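Local coordinates for putative Acetyltransferase from the GNAT family (Novosphingobium aromaticivorans DSM 12444, PDB 3EC4), which probably transfers acyl groups, as a putative acetyltransferase of the GNAT family, at residues Arg80-Leu85 with Met219-Leu224. Sequence-based numbering, arbitrary orientation. Where two conformers were deposited one is given.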
loop_
_atom_site.group_PDB
_atom_site.type_symbol
_atom_site.label_atom_id
_atom_site.label_comp_id
_atom_site.label_asym_id
_atom_site.label_seq_id
_atom_site.Cartn_x
_atom_site.Cartn_y
_atom_site.Cartn_z
ATOM N N ARG A 80 -17.052 -1.703 1.720
ATOM C CA ARG A 80 -16.622 -0.615 0.835
ATOM C C ARG A 80 -16.165 -1.114 -0.542
ATOM O O ARG A 80 -15.666 -2.242 -0.678
ATOM C CB ARG A 80 -15.463 0.165 1.458
ATOM C CG ARG A 80 -15.814 1.136 2.555
ATOM C CD ARG A 80 -14.581 1.707 3.202
ATOM N NE ARG A 80 -13.850 2.593 2.297
ATOM C CZ ARG A 80 -12.616 3.040 2.482
ATOM N NH1 ARG A 80 -11.902 2.692 3.546
ATOM N NH2 ARG A 80 -12.100 3.853 1.592
ATOM N N VAL A 81 -16.331 -0.254 -1.554
ATOM C CA VAL A 81 -15.770 -0.466 -2.883
ATOM C C VAL A 81 -15.179 0.838 -3.398
ATOM O O VAL A 81 -15.894 1.804 -3.615
ATOM C CB VAL A 81 -16.795 -1.003 -3.923
ATOM C CG1 VAL A 81 -16.033 -1.561 -5.161
ATOM C CG2 VAL A 81 -17.642 -2.071 -3.303
ATOM N N ALA A 82 -13.872 0.843 -3.603
ATOM C CA ALA A 82 -13.109 2.025 -3.907
ATOM C C ALA A 82 -12.428 1.927 -5.290
ATOM O O ALA A 82 -11.505 1.160 -5.461
ATOM C CB ALA A 82 -12.056 2.205 -2.806
ATOM N N PRO A 83 -12.901 2.691 -6.272
ATOM C CA PRO A 83 -12.198 2.782 -7.527
ATOM C C PRO A 83 -10.804 3.379 -7.318
ATOM O O PRO A 83 -10.638 4.438 -6.678
ATOM C CB PRO A 83 -13.079 3.713 -8.360
ATOM C CG PRO A 83 -14.467 3.555 -7.714
ATOM C CD PRO A 83 -14.131 3.494 -6.275
ATOM N N LEU A 84 -9.827 2.705 -7.892
ATOM C CA LEU A 84 -8.421 3.157 -7.851
ATOM C C LEU A 84 -7.865 3.454 -9.230
ATOM O O LEU A 84 -8.304 2.885 -10.238
ATOM C CB LEU A 84 -7.522 2.086 -7.220
ATOM C CG LEU A 84 -7.963 1.535 -5.886
ATOM C CD1 LEU A 84 -7.000 0.400 -5.436
ATOM C CD2 LEU A 84 -8.093 2.656 -4.813
ATOM N N LEU A 85 -6.813 4.283 -9.259
ATOM C CA LEU A 85 -6.006 4.445 -10.457
ATOM C C LEU A 85 -4.656 3.889 -10.066
ATOM O O LEU A 85 -4.038 4.387 -9.113
ATOM C CB LEU A 85 -5.895 5.917 -10.886
ATOM C CG LEU A 85 -4.997 6.156 -12.125
ATOM C CD1 LEU A 85 -5.527 5.463 -13.401
ATOM C CD2 LEU A 85 -4.727 7.628 -12.372
HETATM N N MSE A 219 -8.118 0.055 -11.196
HETATM C CA MSE A 219 -8.265 -1.097 -10.318
HETATM C C MSE A 219 -9.407 -0.827 -9.341
HETATM O O MSE A 219 -9.955 0.272 -9.295
HETATM C CB MSE A 219 -6.955 -1.403 -9.559
HETATM C CG MSE A 219 -5.738 -1.672 -10.456
HETATM SE SE MSE A 219 -5.795 -3.434 -11.207
HETATM C CE MSE A 219 -5.277 -4.376 -9.610
ATOM N N THR A 220 -9.759 -1.841 -8.556
ATOM C CA THR A 220 -10.777 -1.725 -7.515
ATOM C C THR A 220 -10.335 -2.387 -6.214
ATOM O O THR A 220 -9.935 -3.565 -6.207
ATOM C CB THR A 220 -12.083 -2.388 -7.952
ATOM O OG1 THR A 220 -12.444 -1.887 -9.249
ATOM C CG2 THR A 220 -13.211 -2.130 -6.960
ATOM N N ALA A 221 -10.440 -1.612 -5.132
ATOM C CA ALA A 221 -10.263 -2.127 -3.770
ATOM C C ALA A 221 -11.634 -2.493 -3.231
ATOM O O ALA A 221 -12.538 -1.638 -3.217
ATOM C CB ALA A 221 -9.628 -1.063 -2.876
ATOM N N THR A 222 -11.793 -3.747 -2.820
ATOM C CA THR A 222 -13.035 -4.223 -2.165
ATOM C C THR A 222 -12.765 -4.596 -0.694
ATOM O O THR A 222 -11.811 -5.316 -0.410
ATOM C CB THR A 222 -13.625 -5.456 -2.883
ATOM O OG1 THR A 222 -14.046 -5.133 -4.231
ATOM C CG2 THR A 222 -14.768 -6.050 -2.086
ATOM N N LEU A 223 -13.603 -4.092 0.209
ATOM C CA LEU A 223 -13.577 -4.428 1.628
ATOM C C LEU A 223 -14.761 -5.342 1.943
ATOM O O LEU A 223 -15.946 -4.946 1.825
ATOM C CB LEU A 223 -13.615 -3.150 2.482
ATOM C CG LEU A 223 -13.517 -3.409 3.985
ATOM C CD1 LEU A 223 -12.154 -4.091 4.325
ATOM C CD2 LEU A 223 -13.696 -2.052 4.694
ATOM N N LEU A 224 -14.432 -6.583 2.304
ATOM C CA LEU A 224 -15.408 -7.572 2.716
ATOM C C LEU A 224 -15.362 -7.791 4.221
ATOM O O LEU A 224 -14.263 -7.952 4.818
ATOM C CB LEU A 224 -15.196 -8.936 2.006
ATOM C CG LEU A 224 -15.306 -8.962 0.471
ATOM C CD1 LEU A 224 -14.991 -10.411 -0.018
ATOM C CD2 LEU A 224 -16.667 -8.454 -0.040
#
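Ala82 and Ala221 face each other as a hydrogen-bonded pair of an antiparallel sheet, and their two mutual backbone bonds show how such neighbours join: Ala82 N reaches Ala221 O at 2.8 Å, while Ala221 N returns to Ala82 O. Arg80 with Leu223 and Leu84 with Met219 repeat the pattern, although the bond from Arg80 N to Leu223 O is weak at 3.4 Å. At the other end Leu84 and Met219 also exchange two bonds, Leu84 N to Met219 O at 2.8 Å and Met219 N to Leu84 O at 3.0 Å.

Leu84 serves as the side chain to follow. Its CB lies 3.7 Å from Met219 O, CG is about equally far, 4.1 Å, from Met219 O and Ala221 N, and CD1 ends 3.9 Å from Ala221 CB. With CG anti to its own carbonyl carbon (chi1 -51°), the branch leans diagonally past the partner residue toward the small methyl of Ala221.

The pairing lies in a mixed eight-stranded sheet, in which strand 76-88 runs between 214-226, a strand of the GNAT-family part, and 192-198; the side chain of Leu84 also touches His196 and Tyr198 of the latter strand. On the same face Arg80 CB packs 3.9 Å from Leu223 CB, the two side chains crossing at a slant, before the bent arginine chain carries NH2 to a hydrogen bond with Tyr198 OH.

The other face is built from Val81, Pro83, Thr220 and Thr222. In the conformer given, Val81 CG1 lies beside Thr220 CG2, so close that the detail is doubtful. Both hydroxyls are engaged beyond the pair, Thr220 OG1 with Pro67 O and Thr222 OG1 with Val70 N.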